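Maltose/maltodextrin-binding protein (Thermus thermophilus, PDB 2GH9) binds maltotriose and, as a periplasmic solute-binding protein of the maltose/maltodextrin family, probably hands such sugars on to a membrane transporter. Local coordinates at residues L150-I153 with Y157-F160; L108-E113 with R294-F299; L180-L185 with I338-K343; G49-Q54 with N274-N279; E19-F24 with T30-V35. One frame throughout, in Å; residues are numbered along the deposited sequence.

How the contacts relate
Along the chain contact 5 closes first; contacts 4 and 2 then open, contact 1 forms and closes inside both of their loops, and contact 3 opens last and crosses them. Contacts 2 and 5 pack helices on the same mixed sheet, their centres about 17 Å apart, while contact 4 sits about 19 Å from contact 5, centre to centre, beyond the end of strand 265-273. Contact 1 lies on the other side of the chain's centre, about 24 Å from contact 2 between centres, yet both reach the same glucose, so the sugar is met from two sides. Contact 3 ties the hairpin 172-181 to helix 341-357, about 21 Å from contact 1 between centres.

Contact 1 (L150-I153 with Y157-F160); sequences LYNI and YFNF. With GLC (alpha-D-glucopyranose), chain B; GLC (alpha-D-glucopyranose), chain C.
N152 and F158 meet beside the maltotriose pocket, where the loop leaving strand 149-150 makes an inverse gamma turn centred on N152 and folds back on helix 156-166. The CB of N152 sits over the middle of the F158 ring, 4.1 Å from its centroid, a CH-pi contact. The edge of that ring faces the sugar: F158 CE2 is 3.7 Å from O6 of the chain B glucose. Next to it, Y157 offers a ring face to the same glucose, whose C4 stands 3.8 Å above the ring plane and over its centre. With CG anti to the backbone N (chi1 175°), Y157 swings its ring away from the loop and under the sugar, and its CB comes 3.2 Å from O5 of the chain C glucose. Replacing Y157 by an alanine would probably take this aromatic face from the chain B glucose and open a gap beside it. Behind this first shell, N159 holds the helix to the loop with both ends of its amide. Its ND2 donates to I153 O at 2.8 Å, from above that carbonyl's plane, and also to D155 O; together these bonds fix the amide's rotation. The Y151 ring stands 75° to the amide plane, and its OH donates to a lone pair of N159 OD1, in the carbonyl plane, at 2.6 Å.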
# COMPACT_ATOMS: atom_id res chain seq x y z
N LEU A 150 10.14 -11.46 -9.52
CA LEU A 150 10.76 -10.19 -9.25
C LEU A 150 9.83 -9.37 -8.36
O LEU A 150 8.61 -9.55 -8.40
CB LEU A 150 11.05 -9.43 -10.54
CG LEU A 150 12.14 -9.97 -11.49
CD1 LEU A 150 12.27 -9.04 -12.73
CD2 LEU A 150 13.47 -10.10 -10.73
N TYR A 151 10.42 -8.50 -7.56
CA TYR A 151 9.65 -7.55 -6.74
C TYR A 151 10.57 -6.44 -6.22
O TYR A 151 11.80 -6.54 -6.31
CB TYR A 151 8.91 -8.27 -5.57
CG TYR A 151 9.73 -8.52 -4.32
CD1 TYR A 151 10.80 -9.41 -4.33
CD2 TYR A 151 9.41 -7.90 -3.11
CE1 TYR A 151 11.54 -9.65 -3.21
CE2 TYR A 151 10.16 -8.14 -1.95
CZ TYR A 151 11.24 -9.03 -2.03
OH TYR A 151 12.00 -9.31 -0.94
N ASN A 152 9.95 -5.39 -5.66
CA ASN A 152 10.69 -4.28 -5.07
C ASN A 152 11.38 -4.70 -3.77
O ASN A 152 10.96 -4.36 -2.68
CB ASN A 152 9.74 -3.08 -4.86
CG ASN A 152 10.46 -1.80 -4.57
OD1 ASN A 152 11.70 -1.74 -4.56
ND2 ASN A 152 9.68 -0.73 -4.33
N ILE A 153 12.51 -5.40 -3.92
CA ILE A 153 13.19 -6.08 -2.83
C ILE A 153 13.70 -5.18 -1.70
O ILE A 153 13.78 -5.61 -0.55
CB ILE A 153 14.33 -6.99 -3.42
CG1 ILE A 153 14.99 -7.86 -2.35
CG2 ILE A 153 15.38 -6.17 -4.16
CD1 ILE A 153 15.73 -9.06 -2.96
N TYR A 157 7.73 -1.87 3.29
CA TYR A 157 6.32 -2.25 3.06
C TYR A 157 6.14 -3.58 2.27
O TYR A 157 5.40 -4.46 2.69
CB TYR A 157 5.61 -1.12 2.32
CG TYR A 157 4.18 -1.38 1.89
CD1 TYR A 157 3.14 -1.06 2.71
CD2 TYR A 157 3.90 -1.90 0.62
CE1 TYR A 157 1.83 -1.25 2.33
CE2 TYR A 157 2.61 -2.12 0.22
CZ TYR A 157 1.56 -1.78 1.09
OH TYR A 157 0.24 -1.97 0.74
N PHE A 158 6.83 -3.72 1.15
CA PHE A 158 6.69 -4.95 0.33
C PHE A 158 7.16 -6.21 1.08
O PHE A 158 6.59 -7.30 0.92
CB PHE A 158 7.48 -4.79 -0.98
CG PHE A 158 6.74 -4.05 -2.04
CD1 PHE A 158 6.18 -4.73 -3.11
CD2 PHE A 158 6.61 -2.68 -1.98
CE1 PHE A 158 5.51 -4.05 -4.08
CE2 PHE A 158 5.92 -2.00 -2.95
CZ PHE A 158 5.39 -2.68 -4.02
N ASN A 159 8.17 -6.03 1.91
CA ASN A 159 8.77 -7.11 2.70
C ASN A 159 8.11 -7.41 4.04
O ASN A 159 8.44 -8.42 4.66
CB ASN A 159 10.25 -6.81 2.95
CG ASN A 159 11.09 -7.08 1.74
OD1 ASN A 159 11.18 -8.22 1.30
ND2 ASN A 159 11.65 -6.04 1.16
N PHE A 160 7.19 -6.56 4.51
CA PHE A 160 6.57 -6.79 5.81
C PHE A 160 6.02 -8.21 5.96
O PHE A 160 6.17 -8.81 7.02
CB PHE A 160 5.49 -5.77 6.17
CG PHE A 160 4.74 -6.15 7.42
CD1 PHE A 160 5.38 -6.10 8.66
CD2 PHE A 160 3.44 -6.63 7.36
CE1 PHE A 160 4.71 -6.47 9.80
CE2 PHE A 160 2.78 -7.02 8.51
CZ PHE A 160 3.42 -6.94 9.73
C1 GLC B . 2.02 1.32 -2.75
C2 GLC B . 1.05 1.42 -1.58
C3 GLC B . 1.66 2.32 -0.48
C4 GLC B . 3.07 1.90 -0.08
C5 GLC B . 3.94 1.74 -1.33
C6 GLC B . 5.31 1.17 -0.96
O2 GLC B . -0.18 1.99 -2.02
O3 GLC B . 0.82 2.34 0.65
O4 GLC B . 3.63 2.88 0.80
O5 GLC B . 3.30 0.87 -2.29
O6 GLC B . 6.33 1.56 -1.88
C1 GLC C . 3.85 2.40 2.13
C2 GLC C . 3.40 3.52 3.05
C3 GLC C . 4.32 4.72 2.91
C4 GLC C . 5.76 4.27 3.11
C5 GLC C . 6.16 3.12 2.18
C6 GLC C . 7.56 2.56 2.46
O2 GLC C . 2.04 3.90 2.76
O3 GLC C . 3.97 5.71 3.87
O4 GLC C . 6.60 5.41 2.90
O5 GLC C . 5.23 2.04 2.35
O6 GLC C . 8.02 1.85 1.30

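Contact 2 (L108-E113 with R294-F299); sequences LPAFAE and RNLVAF. With GLC (alpha-D-glucopyranose), chain B.
The classic beta bulge in strand 104-113, where A110 and F111 both face Q269 of the neighbouring strand 265-273, is packed by helix 293-302. Strand 108-113 and helix 294-299 run 29° apart, with 9.3 Å between their axes at closest approach. F111 and F299 form an offset stack, centroids 4.2 Å apart and planes tilted by 25°, though the nearest carbons of the two rings are modelled too close, so the fine fit is doubtful. CG of F299 is anti to its own backbone N (chi1 -168°), which sends the ring from the helix toward the strand. On the opposite face of the F111 ring lies A110 CB, 3.5 Å above the plane and toward the rim, so both faces of the ring are covered. L296 packs beside the bulge: its CD2 branch is 4.0 Å from A110 CB and 3.6 Å from A110 O, and also reaches the F111 ring obliquely. Beyond F299 the aromatic cluster continues with F9 and W16. The same strand ends in the sugar pocket, where E113 extends beyond CG toward the ligand. R305 holds E113 OE1 in a salt bridge and Q269 NE2 donates to OE2, which accepts from O2 of the chain B glucose at 2.7 Å.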
# COMPACT_ATOMS: atom_id res chain seq x y z
N LEU A 108 -11.91 10.53 3.98
CA LEU A 108 -12.97 9.63 3.52
C LEU A 108 -12.32 8.35 3.01
O LEU A 108 -11.65 8.41 1.99
CB LEU A 108 -13.77 10.25 2.38
CG LEU A 108 -14.39 11.63 2.66
CD1 LEU A 108 -15.17 12.07 1.43
CD2 LEU A 108 -15.27 11.57 3.88
N PRO A 109 -12.50 7.22 3.74
CA PRO A 109 -11.92 5.96 3.34
C PRO A 109 -12.54 5.46 2.04
O PRO A 109 -13.78 5.47 1.90
CB PRO A 109 -12.26 5.00 4.50
CG PRO A 109 -12.71 5.85 5.61
CD PRO A 109 -13.29 7.07 4.98
N ALA A 110 -11.71 5.03 1.10
CA ALA A 110 -12.19 4.71 -0.23
C ALA A 110 -11.85 3.29 -0.66
O ALA A 110 -12.74 2.52 -1.03
CB ALA A 110 -11.66 5.74 -1.25
N PHE A 111 -10.56 2.94 -0.61
CA PHE A 111 -10.09 1.67 -1.17
C PHE A 111 -9.16 0.94 -0.23
O PHE A 111 -8.43 1.56 0.56
CB PHE A 111 -9.36 1.92 -2.50
CG PHE A 111 -10.07 2.87 -3.42
CD1 PHE A 111 -11.26 2.49 -4.03
CD2 PHE A 111 -9.57 4.13 -3.67
CE1 PHE A 111 -11.94 3.38 -4.87
CE2 PHE A 111 -10.24 5.01 -4.51
CZ PHE A 111 -11.43 4.62 -5.11
N ALA A 112 -9.23 -0.38 -0.27
CA ALA A 112 -8.34 -1.22 0.50
C ALA A 112 -7.42 -1.94 -0.47
O ALA A 112 -7.78 -2.21 -1.62
CB ALA A 112 -9.13 -2.21 1.34
N GLU A 113 -6.21 -2.25 0.00
CA GLU A 113 -5.20 -2.83 -0.85
C GLU A 113 -4.19 -3.59 -0.01
O GLU A 113 -4.02 -3.32 1.16
CB GLU A 113 -4.47 -1.73 -1.60
CG GLU A 113 -3.79 -0.71 -0.67
CD GLU A 113 -3.32 0.52 -1.38
OE1 GLU A 113 -3.75 0.70 -2.52
OE2 GLU A 113 -2.49 1.30 -0.82
N ARG A 294 -21.11 3.64 -6.67
CA ARG A 294 -20.92 3.57 -8.11
C ARG A 294 -19.52 3.97 -8.56
O ARG A 294 -18.93 3.33 -9.45
CB ARG A 294 -21.95 4.46 -8.80
CG ARG A 294 -22.07 4.28 -10.29
CD ARG A 294 -23.36 4.91 -10.81
NE ARG A 294 -24.53 4.29 -10.17
CZ ARG A 294 -25.32 3.35 -10.71
NH1 ARG A 294 -25.13 2.92 -11.96
NH2 ARG A 294 -26.34 2.87 -10.00
N ASN A 295 -18.99 5.03 -7.97
CA ASN A 295 -17.64 5.47 -8.31
C ASN A 295 -16.54 4.54 -7.75
O ASN A 295 -15.54 4.29 -8.42
CB ASN A 295 -17.40 6.92 -7.90
CG ASN A 295 -17.45 7.85 -9.09
OD1 ASN A 295 -17.14 7.46 -10.21
ND2 ASN A 295 -17.81 9.08 -8.84
N LEU A 296 -16.74 4.02 -6.55
CA LEU A 296 -15.82 3.04 -5.99
C LEU A 296 -15.73 1.78 -6.87
O LEU A 296 -14.62 1.27 -7.09
CB LEU A 296 -16.21 2.66 -4.57
CG LEU A 296 -16.08 3.76 -3.52
CD1 LEU A 296 -16.49 3.21 -2.19
CD2 LEU A 296 -14.67 4.36 -3.44
N VAL A 297 -16.88 1.32 -7.38
CA VAL A 297 -16.96 0.17 -8.27
C VAL A 297 -16.25 0.49 -9.58
O VAL A 297 -15.44 -0.30 -10.04
CB VAL A 297 -18.43 -0.33 -8.56
CG1 VAL A 297 -18.45 -1.32 -9.72
CG2 VAL A 297 -19.03 -1.00 -7.35
N ALA A 298 -16.53 1.66 -10.15
CA ALA A 298 -15.88 2.11 -11.37
C ALA A 298 -14.36 2.13 -11.23
O ALA A 298 -13.63 1.62 -12.09
CB ALA A 298 -16.38 3.50 -11.74
N PHE A 299 -13.88 2.68 -10.12
CA PHE A 299 -12.44 2.72 -9.89
C PHE A 299 -11.87 1.30 -9.85
O PHE A 299 -10.82 1.06 -10.41
CB PHE A 299 -12.15 3.48 -8.59
CG PHE A 299 -10.69 3.84 -8.40
CD1 PHE A 299 -10.08 4.80 -9.19
CD2 PHE A 299 -9.94 3.23 -7.40
CE1 PHE A 299 -8.77 5.16 -9.00
CE2 PHE A 299 -8.58 3.61 -7.18
CZ PHE A 299 -8.01 4.57 -7.96
C1 GLC B . 2.02 1.32 -2.75
C2 GLC B . 1.05 1.42 -1.58
C3 GLC B . 1.66 2.32 -0.48
C4 GLC B . 3.07 1.90 -0.08
C5 GLC B . 3.94 1.74 -1.33
C6 GLC B . 5.31 1.17 -0.96
O2 GLC B . -0.18 1.99 -2.02
O3 GLC B . 0.82 2.34 0.65
O4 GLC B . 3.63 2.88 0.80
O5 GLC B . 3.30 0.87 -2.29
O6 GLC B . 6.33 1.56 -1.88

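Contact 3 (L180-L185 with I338-K343); sequences LDPTKL and IPEMGK
P182 and E340 cross at a slant, the proline ring laid against the aliphatic part of the glutamate. P182 CB is 3.8 Å from E340 CG, and P182 CG is 3.9 Å from E340 CD. The glutamate chain bends at chi2 (89°), turning its carboxyl group alongside the ring. I338 comes in next to them by the far end of its longer branch, CD1 touching P182 CB at 4.2 Å and L180 CB at 4.4 Å. Two type I turns, D181 to K184 and I338 to M341, bring P182 to I338 and E340, with L180 on the strand just before the first; together they join the hairpin of strands 172-175 and 179-181 to the start of helix 341-357; I378 of helix 363-378 packs on both P182 and E340. The first turn is braced by an Asx turn, T183 N donating to D181 OD1 at 2.8 Å from above the carboxylate plane. K184 NZ pairs with D181 OD2 at 3.4 Å and also with D175, which probably eases the closeness of these two acids. Across the interface itself, cohesion is apolar: a small near-surface patch held by shape and hydrocarbon contact, not by charge.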
# COMPACT_ATOMS: atom_id res chain seq x y z
N LEU A 180 -1.19 0.82 20.37
CA LEU A 180 0.20 0.53 20.00
C LEU A 180 1.16 1.29 20.89
O LEU A 180 0.92 2.45 21.23
CB LEU A 180 0.46 0.89 18.55
CG LEU A 180 -0.33 0.14 17.48
CD1 LEU A 180 -0.20 0.88 16.17
CD2 LEU A 180 0.11 -1.33 17.34
N ASP A 181 2.25 0.63 21.28
CA ASP A 181 3.34 1.27 21.98
C ASP A 181 4.48 1.41 20.97
O ASP A 181 5.08 0.41 20.58
CB ASP A 181 3.79 0.46 23.20
CG ASP A 181 4.97 1.10 23.94
OD1 ASP A 181 5.40 2.22 23.58
OD2 ASP A 181 5.50 0.47 24.89
N PRO A 182 4.77 2.66 20.56
CA PRO A 182 5.89 2.92 19.65
C PRO A 182 7.28 2.67 20.24
O PRO A 182 8.26 2.65 19.51
CB PRO A 182 5.71 4.40 19.28
CG PRO A 182 4.88 4.97 20.33
CD PRO A 182 4.04 3.88 20.90
N THR A 183 7.35 2.46 21.55
CA THR A 183 8.61 2.14 22.21
C THR A 183 9.00 0.66 22.05
O THR A 183 10.17 0.30 22.29
CB THR A 183 8.58 2.49 23.72
OG1 THR A 183 7.78 1.53 24.43
CG2 THR A 183 8.04 3.91 23.94
N LYS A 184 8.04 -0.18 21.65
CA LYS A 184 8.25 -1.62 21.51
C LYS A 184 8.12 -2.13 20.06
O LYS A 184 7.05 -2.58 19.64
CB LYS A 184 7.25 -2.37 22.40
CG LYS A 184 7.51 -2.23 23.91
CD LYS A 184 6.29 -2.73 24.71
CE LYS A 184 6.38 -2.38 26.19
NZ LYS A 184 5.01 -2.25 26.80
N LEU A 185 9.21 -2.06 19.30
CA LEU A 185 9.23 -2.61 17.94
C LEU A 185 9.05 -4.12 18.00
O LEU A 185 9.43 -4.75 18.99
CB LEU A 185 10.54 -2.32 17.22
CG LEU A 185 10.83 -0.96 16.60
CD1 LEU A 185 12.19 -1.02 15.94
CD2 LEU A 185 9.77 -0.53 15.60
N ILE A 338 -0.28 5.78 13.42
CA ILE A 338 0.30 6.71 14.42
C ILE A 338 1.45 7.53 13.85
O ILE A 338 2.11 7.12 12.89
CB ILE A 338 0.75 5.98 15.72
CG1 ILE A 338 1.78 4.88 15.44
CG2 ILE A 338 -0.47 5.41 16.42
CD1 ILE A 338 2.43 4.32 16.70
N PRO A 339 1.70 8.72 14.43
CA PRO A 339 2.71 9.60 13.86
C PRO A 339 4.09 8.98 13.70
O PRO A 339 4.80 9.29 12.75
CB PRO A 339 2.76 10.77 14.86
CG PRO A 339 1.41 10.77 15.47
CD PRO A 339 1.03 9.34 15.59
N GLU A 340 4.44 8.10 14.64
CA GLU A 340 5.74 7.46 14.71
C GLU A 340 6.04 6.52 13.54
O GLU A 340 7.20 6.28 13.20
CB GLU A 340 5.84 6.69 16.04
CG GLU A 340 5.87 7.61 17.28
CD GLU A 340 4.49 7.95 17.85
OE1 GLU A 340 3.45 7.52 17.31
OE2 GLU A 340 4.46 8.67 18.87
N MET A 341 4.99 6.00 12.90
CA MET A 341 5.18 5.17 11.70
C MET A 341 6.07 5.86 10.66
O MET A 341 6.90 5.20 10.02
CB MET A 341 3.80 4.79 11.10
CG MET A 341 3.82 3.55 10.24
SD MET A 341 4.64 2.11 10.97
CE MET A 341 6.04 1.91 9.87
N GLY A 342 5.93 7.17 10.49
CA GLY A 342 6.77 7.94 9.55
C GLY A 342 8.27 7.83 9.81
O GLY A 342 9.08 7.91 8.87
N LYS A 343 8.63 7.65 11.08
CA LYS A 343 10.03 7.45 11.50
C LYS A 343 10.59 6.05 11.17
O LYS A 343 11.80 5.89 11.02
CB LYS A 343 10.18 7.70 13.01
CG LYS A 343 10.27 9.17 13.42
CD LYS A 343 8.93 9.73 13.90
CE LYS A 343 9.10 10.98 14.79
NZ LYS A 343 7.76 11.51 15.22

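Contact 4 (G49-Q54 with N274-N279); sequences GAPQGQ and NAYSKN
N274 holds CG anti to its backbone N (chi1 -172°), and Y276 has CG anti to its carbonyl carbon (chi1 -66°); together these turn the amide and the phenol ring toward A50 and P51. The Y276 ring lies flat under P51, whose CA is 3.7 Å from the ring centroid, close to the normal, in a CH-pi contact. P51 CB reaches Y276 CZ at 3.9 Å, while A50 CB packs on CD2 of the same ring at 4.1 Å. N274 OD1 stands at the ring's edge, 3.6 Å from A50 CB. It closes an Asx turn by accepting from Y276 N at 2.9 Å, the donor above the carbonyl plane, and so sets the backbone that carries the ring. At the other end of the amide, N274 ND2 donates to A56 O and to water 1, which in turn donates to A50 O at 2.7 Å. A leucine in place of N274 would probably leave Y276 N, A56 O and water 1 each short of a partner, and the tyrosine's backbone less firmly held. On the facing side, a Schellman motif ends helix 39-49, with Q54 N bonded to G49 O at 3.0 Å and G53 N to A50 O. The contact thus joins the C-terminal end of that helix to the turn between strand 265-273 and helix 280-290, with V75 packed on both A50 and P51.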
# COMPACT_ATOMS: atom_id res chain seq x y z
N GLY A 49 3.80 22.31 2.72
CA GLY A 49 3.09 23.32 1.94
C GLY A 49 1.74 23.78 2.48
O GLY A 49 1.35 24.92 2.27
N ALA A 50 1.01 22.91 3.16
CA ALA A 50 -0.37 23.20 3.51
C ALA A 50 -0.50 24.51 4.31
O ALA A 50 -1.27 25.40 3.92
CB ALA A 50 -1.02 22.03 4.26
N PRO A 51 0.26 24.63 5.41
CA PRO A 51 0.14 25.83 6.25
C PRO A 51 0.69 27.10 5.62
O PRO A 51 0.47 28.17 6.16
CB PRO A 51 0.93 25.46 7.51
CG PRO A 51 1.28 24.02 7.38
CD PRO A 51 1.24 23.68 5.94
N GLN A 52 1.41 26.98 4.51
CA GLN A 52 1.92 28.13 3.75
C GLN A 52 1.03 28.55 2.58
O GLN A 52 1.40 29.44 1.84
CB GLN A 52 3.33 27.82 3.24
CG GLN A 52 4.36 27.77 4.36
CD GLN A 52 5.72 27.35 3.89
OE1 GLN A 52 6.62 28.19 3.68
NE2 GLN A 52 5.91 26.04 3.71
N GLY A 53 -0.13 27.93 2.41
CA GLY A 53 -1.00 28.20 1.25
C GLY A 53 -0.54 27.57 -0.07
O GLY A 53 -1.03 27.96 -1.14
N GLN A 54 0.38 26.61 0.01
CA GLN A 54 1.09 26.08 -1.17
C GLN A 54 0.68 24.64 -1.58
O GLN A 54 1.23 24.11 -2.57
CB GLN A 54 2.60 26.07 -0.93
CG GLN A 54 3.29 27.41 -0.74
CD GLN A 54 4.66 27.24 -0.12
OE1 GLN A 54 4.92 26.24 0.53
NE2 GLN A 54 5.55 28.20 -0.32
N ASN A 274 -7.53 19.50 2.52
CA ASN A 274 -6.58 20.44 3.11
C ASN A 274 -7.29 21.38 4.09
O ASN A 274 -8.20 22.12 3.69
CB ASN A 274 -5.93 21.24 1.98
CG ASN A 274 -4.79 22.11 2.44
OD1 ASN A 274 -4.58 22.31 3.63
ND2 ASN A 274 -4.01 22.61 1.49
N ALA A 275 -6.87 21.35 5.36
CA ALA A 275 -7.44 22.22 6.39
C ALA A 275 -7.28 23.71 6.05
O ALA A 275 -8.00 24.56 6.57
CB ALA A 275 -6.82 21.91 7.74
N TYR A 276 -6.33 24.02 5.16
CA TYR A 276 -6.07 25.39 4.72
C TYR A 276 -6.65 25.70 3.35
O TYR A 276 -6.29 26.72 2.73
CB TYR A 276 -4.56 25.61 4.69
CG TYR A 276 -3.95 25.57 6.05
CD1 TYR A 276 -3.87 26.71 6.82
CD2 TYR A 276 -3.47 24.39 6.57
CE1 TYR A 276 -3.32 26.68 8.09
CE2 TYR A 276 -2.91 24.33 7.82
CZ TYR A 276 -2.83 25.49 8.59
OH TYR A 276 -2.27 25.44 9.85
N SER A 277 -7.54 24.85 2.86
CA SER A 277 -8.19 25.12 1.59
C SER A 277 -8.97 26.43 1.66
O SER A 277 -9.80 26.60 2.54
CB SER A 277 -9.15 24.01 1.21
OG SER A 277 -9.74 24.28 -0.05
N LYS A 278 -8.73 27.33 0.71
CA LYS A 278 -9.61 28.49 0.50
C LYS A 278 -10.94 28.18 -0.23
O LYS A 278 -11.64 29.13 -0.63
CB LYS A 278 -8.86 29.59 -0.27
CG LYS A 278 -7.57 30.04 0.40
CD LYS A 278 -7.77 30.26 1.91
CE LYS A 278 -6.55 30.89 2.57
NZ LYS A 278 -6.78 30.97 4.04
N ASN A 279 -11.27 26.90 -0.39
CA ASN A 279 -12.50 26.46 -1.05
C ASN A 279 -12.97 25.11 -0.49
O ASN A 279 -13.27 24.18 -1.26
CB ASN A 279 -12.30 26.37 -2.58
CG ASN A 279 -12.37 27.73 -3.29
OD1 ASN A 279 -13.22 28.57 -2.97
ND2 ASN A 279 -11.48 27.95 -4.26
O HOH W 1 -2.30 25.28 1.43

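Contact 5 (E19-F24 with T30-V35); sequences EQARTF and TKVEVV
A21 and V32 bring their CA atoms to 5.4 Å where helix 19-24 passes strand 32-35 nearly antiparallel, at 166°, with the axes 8.2 Å apart. The small A21 side chain permits this closeness: its CB rests against two valines of the strand, 3.6 Å from V32 CG1 and 3.8 Å from V34 CG2. One turn on, F24 crosses V32 at about a right angle, its CD2 3.8 Å from V32 CG2. A chi1 of -168° sets CG of F24 opposite its backbone N and lays the ring beside T30, both side chains pointing the same way, with F24 CE2 4.1 Å from T30 CB. Water 2 accepts from V32 N at 2.7 Å and lies 3.0 Å from A21 O, bridging helix and strand backbones where the strand begins. Outside the two segments, F286 of helix 280-290 meets the F24 ring and touches V32. Strand 32-36 pairs in parallel with strand 3-7, and helix 11-26 links them: a beta-alpha-beta crossover, the repeating element of the alpha/beta lobes of periplasmic binding proteins.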
# COMPACT_ATOMS: atom_id res chain seq x y z
N GLU A 19 -11.87 12.10 -15.39
CA GLU A 19 -13.28 12.05 -15.78
C GLU A 19 -14.19 12.58 -14.69
O GLU A 19 -15.09 13.37 -14.96
CB GLU A 19 -13.73 10.63 -16.14
CG GLU A 19 -15.23 10.56 -16.54
CD GLU A 19 -15.80 9.17 -16.65
OE1 GLU A 19 -15.03 8.18 -16.60
OE2 GLU A 19 -17.05 9.07 -16.78
N GLN A 20 -13.97 12.12 -13.45
CA GLN A 20 -14.77 12.60 -12.33
C GLN A 20 -14.59 14.11 -12.13
O GLN A 20 -15.53 14.81 -11.72
CB GLN A 20 -14.45 11.85 -11.02
CG GLN A 20 -14.53 10.31 -11.09
CD GLN A 20 -15.50 9.77 -12.15
OE1 GLN A 20 -15.11 9.00 -13.04
NE2 GLN A 20 -16.76 10.18 -12.05
N ALA A 21 -13.40 14.62 -12.43
CA ALA A 21 -13.11 16.04 -12.30
C ALA A 21 -13.88 16.84 -13.36
O ALA A 21 -14.40 17.93 -13.08
CB ALA A 21 -11.61 16.31 -12.41
N ARG A 22 -13.91 16.29 -14.58
CA ARG A 22 -14.68 16.90 -15.68
C ARG A 22 -16.17 16.92 -15.32
O ARG A 22 -16.81 17.98 -15.36
CB ARG A 22 -14.42 16.16 -17.00
CG ARG A 22 -13.06 16.48 -17.64
CD ARG A 22 -13.00 16.05 -19.10
NE ARG A 22 -13.25 14.62 -19.24
CZ ARG A 22 -12.31 13.67 -19.21
NH1 ARG A 22 -11.02 13.97 -19.06
NH2 ARG A 22 -12.66 12.40 -19.34
N THR A 23 -16.71 15.76 -14.95
CA THR A 23 -18.09 15.64 -14.51
C THR A 23 -18.49 16.61 -13.37
O THR A 23 -19.58 17.17 -13.41
CB THR A 23 -18.40 14.20 -14.10
OG1 THR A 23 -18.14 13.32 -15.20
CG2 THR A 23 -19.84 14.05 -13.68
N PHE A 24 -17.61 16.82 -12.39
CA PHE A 24 -17.88 17.77 -11.30
C PHE A 24 -17.93 19.22 -11.78
O PHE A 24 -18.64 20.02 -11.21
CB PHE A 24 -16.82 17.68 -10.19
CG PHE A 24 -17.19 18.41 -8.94
CD1 PHE A 24 -18.15 17.90 -8.07
CD2 PHE A 24 -16.57 19.60 -8.60
CE1 PHE A 24 -18.49 18.57 -6.89
CE2 PHE A 24 -16.90 20.28 -7.42
CZ PHE A 24 -17.85 19.76 -6.57
N THR A 30 -17.53 24.31 -10.87
CA THR A 30 -16.19 24.48 -10.28
C THR A 30 -15.19 23.67 -11.09
O THR A 30 -15.35 22.45 -11.24
CB THR A 30 -16.14 24.02 -8.83
OG1 THR A 30 -17.19 24.66 -8.09
CG2 THR A 30 -14.78 24.34 -8.19
N LYS A 31 -14.17 24.36 -11.60
CA LYS A 31 -13.06 23.73 -12.31
C LYS A 31 -12.20 22.90 -11.35
O LYS A 31 -11.88 23.35 -10.25
CB LYS A 31 -12.20 24.79 -13.03
CG LYS A 31 -12.83 25.25 -14.38
CD LYS A 31 -12.18 26.52 -14.97
CE LYS A 31 -10.91 26.22 -15.80
NZ LYS A 31 -10.25 27.49 -16.29
N VAL A 32 -11.87 21.68 -11.75
CA VAL A 32 -10.99 20.81 -10.96
C VAL A 32 -9.71 20.52 -11.74
O VAL A 32 -9.76 19.96 -12.85
CB VAL A 32 -11.67 19.48 -10.60
CG1 VAL A 32 -10.71 18.60 -9.75
CG2 VAL A 32 -12.97 19.72 -9.87
N GLU A 33 -8.57 20.92 -11.17
CA GLU A 33 -7.28 20.62 -11.78
C GLU A 33 -6.64 19.39 -11.10
O GLU A 33 -6.37 19.39 -9.91
CB GLU A 33 -6.31 21.83 -11.76
CG GLU A 33 -5.21 21.73 -12.87
CD GLU A 33 -4.00 22.63 -12.67
OE1 GLU A 33 -4.16 23.79 -12.22
OE2 GLU A 33 -2.86 22.18 -12.98
N VAL A 34 -6.43 18.34 -11.88
CA VAL A 34 -5.77 17.13 -11.39
C VAL A 34 -4.26 17.27 -11.63
O VAL A 34 -3.81 17.45 -12.76
CB VAL A 34 -6.38 15.88 -12.06
CG1 VAL A 34 -5.69 14.58 -11.58
CG2 VAL A 34 -7.90 15.84 -11.79
N VAL A 35 -3.49 17.25 -10.55
CA VAL A 35 -2.04 17.43 -10.60
C VAL A 35 -1.39 16.13 -10.14
O VAL A 35 -1.65 15.64 -9.03
CB VAL A 35 -1.59 18.67 -9.76
CG1 VAL A 35 -0.08 18.80 -9.68
CG2 VAL A 35 -2.19 19.97 -10.33
O HOH W 2 -12.79 20.38 -13.92